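Local coordinates for glycosyl hydrolases family 2, sugar binding domain protein (Bacteroides uniformis str. 3978 T3 ii, PDB 6D1P), which probably hydrolyses O-glycosidic bonds, acting as a beta-glucuronidase of glycoside hydrolase family 2 in a human gut bacterium, at residues G217-F228 / E262-P273. Numbering follows the deposited sequence.
Sequences GKQGSISIDIAF and EISSYQISLKRP
E262 opens the antiparallel pairing of strands 263-271 and 219-228: its O accepts a hydrogen bond from F228 N (2.9 Å) and lies at the edge of the F228 ring. With CG1 anti to the backbone N (chi1 -172°) and a turn at chi2, I263 carries CD1 over to I226 O (3.2 Å) and A227 CB. S264 pairs with I226 through two backbone hydrogen bonds. On the polar face S265 OG comes 3.1 Å from D225 OD1. Y266 exchanges backbone hydrogen bonds with I224, while its OH reaches S258 in the facing sheet. Q267 rises off the polar face, and its straight chain brings OE1 diagonally over, 3.2 Å from S221 OG. I268 faces the other way, with CD1 4.3 Å from I224 CD1 and I256 beyond. The hydrogen bond from G220 N to L270 O is short (2.6 Å), its return weak. K271 lies alongside Q219, CD against CG. R272 N donates a hydrogen bond to K218 O, and a water links R272 NE to G217 O and P273 O. P273 lays CG 3.9 Å from G220 CA; an alanine here would probably leave a gap over G220 and beside Y284 and F305. In this middle and edge strand of one three-stranded sheet of the immunoglobulin-like beta-sandwich, S221, S223, S265, D225 and Q267 line the outer face, whereas I222, I224, I226 and I268 pack on the facing sheet.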
ATOM      1  N   GLY A 217       6.273  55.322 -15.379  1.00 45.81           N
ATOM      2  CA  GLY A 217       7.429  54.736 -16.021  1.00 48.62           C
ATOM      3  C   GLY A 217       8.495  55.715 -16.437  1.00 53.25           C
ATOM      4  O   GLY A 217       9.256  55.420 -17.363  1.00 55.74           O
ATOM      5  N   LYS A 218       8.583  56.870 -15.764  1.00 47.03           N
ATOM      6  CA  LYS A 218       9.571  57.879 -16.130  1.00 47.19           C
ATOM      7  C   LYS A 218      10.979  57.455 -15.716  1.00 50.45           C
ATOM      8  O   LYS A 218      11.909  57.485 -16.529  1.00 53.36           O
ATOM      9  CB  LYS A 218       9.186  59.226 -15.510  1.00 50.30           C
ATOM     10  CG  LYS A 218       7.923  59.835 -16.127  1.00 52.06           C
ATOM     11  CD  LYS A 218       7.117  60.695 -15.141  1.00 62.99           C
ATOM     12  CE  LYS A 218       6.647  59.881 -13.928  1.00 58.66           C
ATOM     13  NZ  LYS A 218       5.293  60.223 -13.379  1.00 58.55           N
ATOM     14  N   GLN A 219      11.165  57.058 -14.463  1.00 45.17           N
ATOM     15  CA  GLN A 219      12.472  56.577 -14.044  1.00 47.69           C
ATOM     16  C   GLN A 219      12.382  55.166 -13.481  1.00 49.21           C
ATOM     17  O   GLN A 219      11.310  54.643 -13.169  1.00 43.02           O
ATOM     18  CB  GLN A 219      13.111  57.500 -13.005  1.00 45.22           C
ATOM     19  CG  GLN A 219      13.849  58.660 -13.609  1.00 58.02           C
ATOM     20  CD  GLN A 219      13.547  59.919 -12.853  1.00 60.01           C
ATOM     21  OE1 GLN A 219      13.026  59.851 -11.740  1.00 67.87           O
ATOM     22  NE2 GLN A 219      13.841  61.075 -13.444  1.00 55.99           N
ATOM     23  N   GLY A 220      13.546  54.566 -13.347  1.00 45.53           N
ATOM     24  CA  GLY A 220      13.652  53.263 -12.740  1.00 42.93           C
ATOM     25  C   GLY A 220      14.864  53.224 -11.843  1.00 44.57           C
ATOM     26  O   GLY A 220      15.872  53.895 -12.084  1.00 46.39           O
ATOM     27  N   SER A 221      14.751  52.429 -10.797  1.00 44.45           N
ATOM     28  CA  SER A 221      15.848  52.211  -9.878  1.00 45.86           C
ATOM     29  C   SER A 221      16.041  50.712  -9.692  1.00 46.05           C
ATOM     30  O   SER A 221      15.067  49.956  -9.660  1.00 44.36           O
ATOM     31  CB  SER A 221      15.566  52.898  -8.549  1.00 44.64           C
ATOM     32  OG  SER A 221      16.783  53.245  -7.929  1.00 56.37           O
ATOM     33  N   ILE A 222      17.297  50.283  -9.593  1.00 45.66           N
ATOM     34  CA  ILE A 222      17.649  48.884  -9.384  1.00 41.78           C
ATOM     35  C   ILE A 222      18.536  48.834  -8.155  1.00 43.41           C
ATOM     36  O   ILE A 222      19.724  49.151  -8.232  1.00 48.78           O
ATOM     37  CB  ILE A 222      18.366  48.263 -10.586  1.00 47.10           C
ATOM     38  CG1 ILE A 222      17.602  48.530 -11.883  1.00 43.60           C
ATOM     39  CG2 ILE A 222      18.553  46.757 -10.372  1.00 46.31           C
ATOM     40  CD1 ILE A 222      18.365  48.120 -13.131  1.00 43.08           C
ATOM     41  N   SER A 223      17.984  48.414  -7.027  1.00 44.09           N
ATOM     42  CA  SER A 223      18.800  48.118  -5.862  1.00 42.96           C
ATOM     43  C   SER A 223      19.153  46.635  -5.888  1.00 44.10           C
ATOM     44  O   SER A 223      18.280  45.790  -6.096  1.00 44.12           O
ATOM     45  CB  SER A 223      18.064  48.497  -4.578  1.00 39.53           C
ATOM     46  OG  SER A 223      18.724  47.960  -3.447  1.00 52.88           O
ATOM     47  N   ILE A 224      20.434  46.322  -5.709  1.00 44.63           N
ATOM     48  CA  ILE A 224      20.924  44.952  -5.808  1.00 47.96           C
ATOM     49  C   ILE A 224      21.747  44.631  -4.569  1.00 49.44           C
ATOM     50  O   ILE A 224      22.760  45.288  -4.305  1.00 49.82           O
ATOM     51  CB  ILE A 224      21.756  44.729  -7.078  1.00 44.19           C
ATOM     52  CG1 ILE A 224      20.872  44.893  -8.302  1.00 43.93           C
ATOM     53  CG2 ILE A 224      22.360  43.349  -7.084  1.00 43.47           C
ATOM     54  CD1 ILE A 224      21.567  44.539  -9.579  1.00 52.65           C
ATOM     55  N   ASP A 225      21.323  43.608  -3.826  1.00 47.31           N
ATOM     56  CA  ASP A 225      22.021  43.137  -2.637  1.00 47.19           C
ATOM     57  C   ASP A 225      22.553  41.737  -2.891  1.00 48.14           C
ATOM     58  O   ASP A 225      21.807  40.856  -3.332  1.00 43.90           O
ATOM     59  CB  ASP A 225      21.096  43.133  -1.420  1.00 50.94           C
ATOM     60  CG  ASP A 225      20.451  44.482  -1.181  1.00 54.06           C
ATOM     61  OD1 ASP A 225      21.163  45.504  -1.294  1.00 57.91           O
ATOM     62  OD2 ASP A 225      19.231  44.523  -0.897  1.00 56.48           O
ATOM     63  N   ILE A 226      23.833  41.532  -2.593  1.00 52.00           N
ATOM     64  CA  ILE A 226      24.539  40.303  -2.924  1.00 49.33           C
ATOM     65  C   ILE A 226      25.257  39.793  -1.688  1.00 52.40           C
ATOM     66  O   ILE A 226      26.009  40.539  -1.052  1.00 53.31           O
ATOM     67  CB  ILE A 226      25.545  40.521  -4.067  1.00 53.78           C
ATOM     68  CG1 ILE A 226      24.802  40.831  -5.364  1.00 53.16           C
ATOM     69  CG2 ILE A 226      26.448  39.299  -4.226  1.00 57.23           C
ATOM     70  CD1 ILE A 226      25.667  40.755  -6.575  1.00 47.78           C
ATOM     71  N   ALA A 227      25.056  38.516  -1.370  1.00 48.63           N
ATOM     72  CA  ALA A 227      25.676  37.877  -0.221  1.00 50.37           C
ATOM     73  C   ALA A 227      26.542  36.708  -0.672  1.00 47.81           C
ATOM     74  O   ALA A 227      26.162  35.957  -1.575  1.00 50.47           O
ATOM     75  CB  ALA A 227      24.619  37.389   0.761  1.00 48.48           C
ATOM     76  N   PHE A 228      27.695  36.544  -0.026  1.00 50.43           N
ATOM     77  CA  PHE A 228      28.679  35.534  -0.400  1.00 54.16           C
ATOM     78  C   PHE A 228      28.863  34.505   0.709  1.00 53.52           C
ATOM     79  O   PHE A 228      28.921  34.854   1.894  1.00 54.98           O
ATOM     80  CB  PHE A 228      30.046  36.171  -0.719  1.00 57.06           C
ATOM     81  CG  PHE A 228      30.080  36.928  -2.016  1.00 56.02           C
ATOM     82  CD1 PHE A 228      29.828  38.293  -2.046  1.00 53.77           C
ATOM     83  CD2 PHE A 228      30.365  36.272  -3.208  1.00 53.81           C
ATOM     84  CE1 PHE A 228      29.857  38.992  -3.240  1.00 54.87           C
ATOM     85  CE2 PHE A 228      30.399  36.963  -4.410  1.00 51.52           C
ATOM     86  CZ  PHE A 228      30.146  38.330  -4.423  1.00 55.41           C
ATOM     87  N   GLU A 262      31.488  40.452   2.081  1.00 62.74           N
ATOM     88  CA  GLU A 262      30.529  39.398   2.427  1.00 62.61           C
ATOM     89  C   GLU A 262      29.107  39.780   2.046  1.00 59.77           C
ATOM     90  O   GLU A 262      28.376  38.983   1.449  1.00 54.00           O
ATOM     91  CB  GLU A 262      30.592  39.049   3.916  1.00 59.15           C
ATOM     92  CG  GLU A 262      29.692  37.846   4.230  1.00 66.82           C
ATOM     93  CD  GLU A 262      29.580  37.513   5.703  1.00 73.54           C
ATOM     94  OE1 GLU A 262      30.178  36.496   6.123  1.00 76.70           O
ATOM     95  OE2 GLU A 262      28.884  38.252   6.436  1.00 75.19           O
ATOM     96  N   ILE A 263      28.694  40.994   2.382  1.00 61.80           N
ATOM     97  CA  ILE A 263      27.446  41.537   1.873  1.00 58.09           C
ATOM     98  C   ILE A 263      27.760  42.858   1.190  1.00 61.43           C
ATOM     99  O   ILE A 263      28.580  43.648   1.673  1.00 61.74           O
ATOM    100  CB  ILE A 263      26.378  41.693   2.979  1.00 59.53           C
ATOM    101  CG1 ILE A 263      25.019  42.076   2.373  1.00 61.21           C
ATOM    102  CG2 ILE A 263      26.827  42.682   4.039  1.00 64.85           C
ATOM    103  CD1 ILE A 263      24.281  40.931   1.671  1.00 58.59           C
ATOM    104  N   SER A 264      27.138  43.068   0.033  1.00 64.46           N
ATOM    105  CA  SER A 264      27.355  44.238  -0.797  1.00 59.49           C
ATOM    106  C   SER A 264      26.006  44.798  -1.217  1.00 63.74           C
ATOM    107  O   SER A 264      24.976  44.123  -1.123  1.00 65.95           O
ATOM    108  CB  SER A 264      28.181  43.889  -2.037  1.00 63.62           C
ATOM    109  OG  SER A 264      29.177  42.925  -1.741  1.00 65.59           O
ATOM    110  N   SER A 265      26.017  46.039  -1.691  1.00 61.18           N
ATOM    111  CA  SER A 265      24.793  46.671  -2.154  1.00 57.46           C
ATOM    112  C   SER A 265      25.151  47.673  -3.235  1.00 61.96           C
ATOM    113  O   SER A 265      26.192  48.333  -3.162  1.00 62.09           O
ATOM    114  CB  SER A 265      24.044  47.353  -1.010  1.00 57.98           C
ATOM    115  OG  SER A 265      23.775  46.429   0.028  1.00 60.82           O
ATOM    116  N   TYR A 266      24.292  47.760  -4.245  1.00 55.03           N
ATOM    117  CA  TYR A 266      24.537  48.586  -5.412  1.00 52.44           C
ATOM    118  C   TYR A 266      23.196  49.101  -5.893  1.00 54.61           C
ATOM    119  O   TYR A 266      22.205  48.369  -5.853  1.00 50.89           O
ATOM    120  CB  TYR A 266      25.242  47.797  -6.522  1.00 58.90           C
ATOM    121  CG  TYR A 266      26.436  47.025  -6.007  1.00 63.86           C
ATOM    122  CD1 TYR A 266      26.296  45.719  -5.543  1.00 60.88           C
ATOM    123  CD2 TYR A 266      27.695  47.612  -5.949  1.00 63.95           C
ATOM    124  CE1 TYR A 266      27.372  45.018  -5.059  1.00 62.33           C
ATOM    125  CE2 TYR A 266      28.781  46.915  -5.465  1.00 69.04           C
ATOM    126  CZ  TYR A 266      28.616  45.617  -5.017  1.00 66.84           C
ATOM    127  OH  TYR A 266      29.699  44.914  -4.534  1.00 66.30           O
ATOM    128  N   GLN A 267      23.156  50.362  -6.324  1.00 52.82           N
ATOM    129  CA  GLN A 267      21.915  50.945  -6.812  1.00 53.57           C
ATOM    130  C   GLN A 267      22.161  51.672  -8.123  1.00 50.67           C
ATOM    131  O   GLN A 267      22.959  52.612  -8.180  1.00 50.49           O
ATOM    132  CB  GLN A 267      21.292  51.874  -5.776  1.00 52.79           C
ATOM    133  CG  GLN A 267      19.823  52.095  -6.047  1.00 54.84           C
ATOM    134  CD  GLN A 267      19.241  53.130  -5.136  1.00 65.88           C
ATOM    135  OE1 GLN A 267      18.808  54.193  -5.582  1.00 70.36           O
ATOM    136  NE2 GLN A 267      19.238  52.839  -3.841  1.00 69.12           N
ATOM    137  N   ILE A 268      21.457  51.240  -9.158  1.00 50.08           N
ATOM    138  CA  ILE A 268      21.668  51.686 -10.525  1.00 50.69           C
ATOM    139  C   ILE A 268      20.462  52.506 -10.955  1.00 49.56           C
ATOM    140  O   ILE A 268      19.328  52.265 -10.521  1.00 51.78           O
ATOM    141  CB  ILE A 268      21.912  50.470 -11.450  1.00 53.88           C
ATOM    142  CG1 ILE A 268      23.276  49.838 -11.141  1.00 55.34           C
ATOM    143  CG2 ILE A 268      21.812  50.854 -12.913  1.00 53.26           C
ATOM    144  CD1 ILE A 268      23.213  48.441 -10.553  1.00 49.51           C
ATOM    145  N   SER A 269      20.722  53.515 -11.778  1.00 49.78           N
ATOM    146  CA  SER A 269      19.724  54.451 -12.277  1.00 46.90           C
ATOM    147  C   SER A 269      19.316  54.064 -13.693  1.00 43.75           C
ATOM    148  O   SER A 269      20.089  53.436 -14.419  1.00 47.31           O
ATOM    149  CB  SER A 269      20.292  55.879 -12.257  1.00 50.34           C
ATOM    150  OG  SER A 269      21.703  55.895 -12.510  1.00 41.57           O
ATOM    151  N   LEU A 270      18.096  54.447 -14.089  1.00 42.20           N
ATOM    152  CA  LEU A 270      17.609  54.096 -15.423  1.00 47.94           C
ATOM    153  C   LEU A 270      16.394  54.931 -15.791  1.00 53.38           C
ATOM    154  O   LEU A 270      15.446  55.029 -15.007  1.00 55.49           O
ATOM    155  CB  LEU A 270      17.257  52.602 -15.505  1.00 53.54           C
ATOM    156  CG  LEU A 270      16.677  52.041 -16.808  1.00 57.41           C
ATOM    157  CD1 LEU A 270      17.700  52.007 -17.943  1.00 59.95           C
ATOM    158  CD2 LEU A 270      16.132  50.649 -16.563  1.00 51.80           C
ATOM    159  N   LYS A 271      16.413  55.491 -17.002  1.00 52.82           N
ATOM    160  CA  LYS A 271      15.370  56.366 -17.518  1.00 50.60           C
ATOM    161  C   LYS A 271      14.398  55.578 -18.391  1.00 49.27           C
ATOM    162  O   LYS A 271      14.781  54.610 -19.050  1.00 50.67           O
ATOM    163  CB  LYS A 271      15.990  57.518 -18.324  1.00 57.18           C
ATOM    164  CG  LYS A 271      16.240  58.842 -17.548  1.00 62.14           C
ATOM    165  CD  LYS A 271      16.742  58.671 -16.090  1.00 61.41           C
ATOM    166  CE  LYS A 271      18.149  58.040 -15.974  1.00 55.54           C
ATOM    167  NZ  LYS A 271      18.560  57.829 -14.545  1.00 49.78           N
ATOM    168  N   ARG A 272      13.128  56.024 -18.403  1.00 49.11           N
ATOM    169  CA  ARG A 272      11.935  55.363 -18.948  1.00 51.96           C
ATOM    170  C   ARG A 272      12.130  53.877 -19.246  1.00 52.85           C
ATOM    171  O   ARG A 272      12.050  53.467 -20.416  1.00 48.87           O
ATOM    172  CB  ARG A 272      11.435  56.080 -20.213  1.00 52.15           C
ATOM    173  CG  ARG A 272      10.254  57.043 -19.959  1.00 58.97           C
ATOM    174  CD  ARG A 272       9.386  57.336 -21.207  1.00 65.18           C
ATOM    175  NE  ARG A 272       8.244  56.420 -21.338  1.00 74.57           N
ATOM    176  CZ  ARG A 272       7.374  56.424 -22.353  1.00 73.57           C
ATOM    177  NH1 ARG A 272       7.499  57.300 -23.350  1.00 68.08           N
ATOM    178  NH2 ARG A 272       6.373  55.549 -22.367  1.00 62.76           N
ATOM    179  N   PRO A 273      12.352  53.045 -18.217  1.00 47.19           N
ATOM    180  CA  PRO A 273      12.573  51.606 -18.448  1.00 48.30           C
ATOM    181  C   PRO A 273      11.426  50.928 -19.186  1.00 41.30           C
ATOM    182  O   PRO A 273      10.266  51.333 -19.100  1.00 42.62           O
ATOM    183  CB  PRO A 273      12.722  51.033 -17.027  1.00 41.71           C
ATOM    184  CG  PRO A 273      12.155  52.098 -16.104  1.00 48.64           C
ATOM    185  CD  PRO A 273      12.466  53.396 -16.790  1.00 46.07           C
TER
HETATM  186  O   HOH W   1       8.220  53.782 -19.860  1.00 46.91           O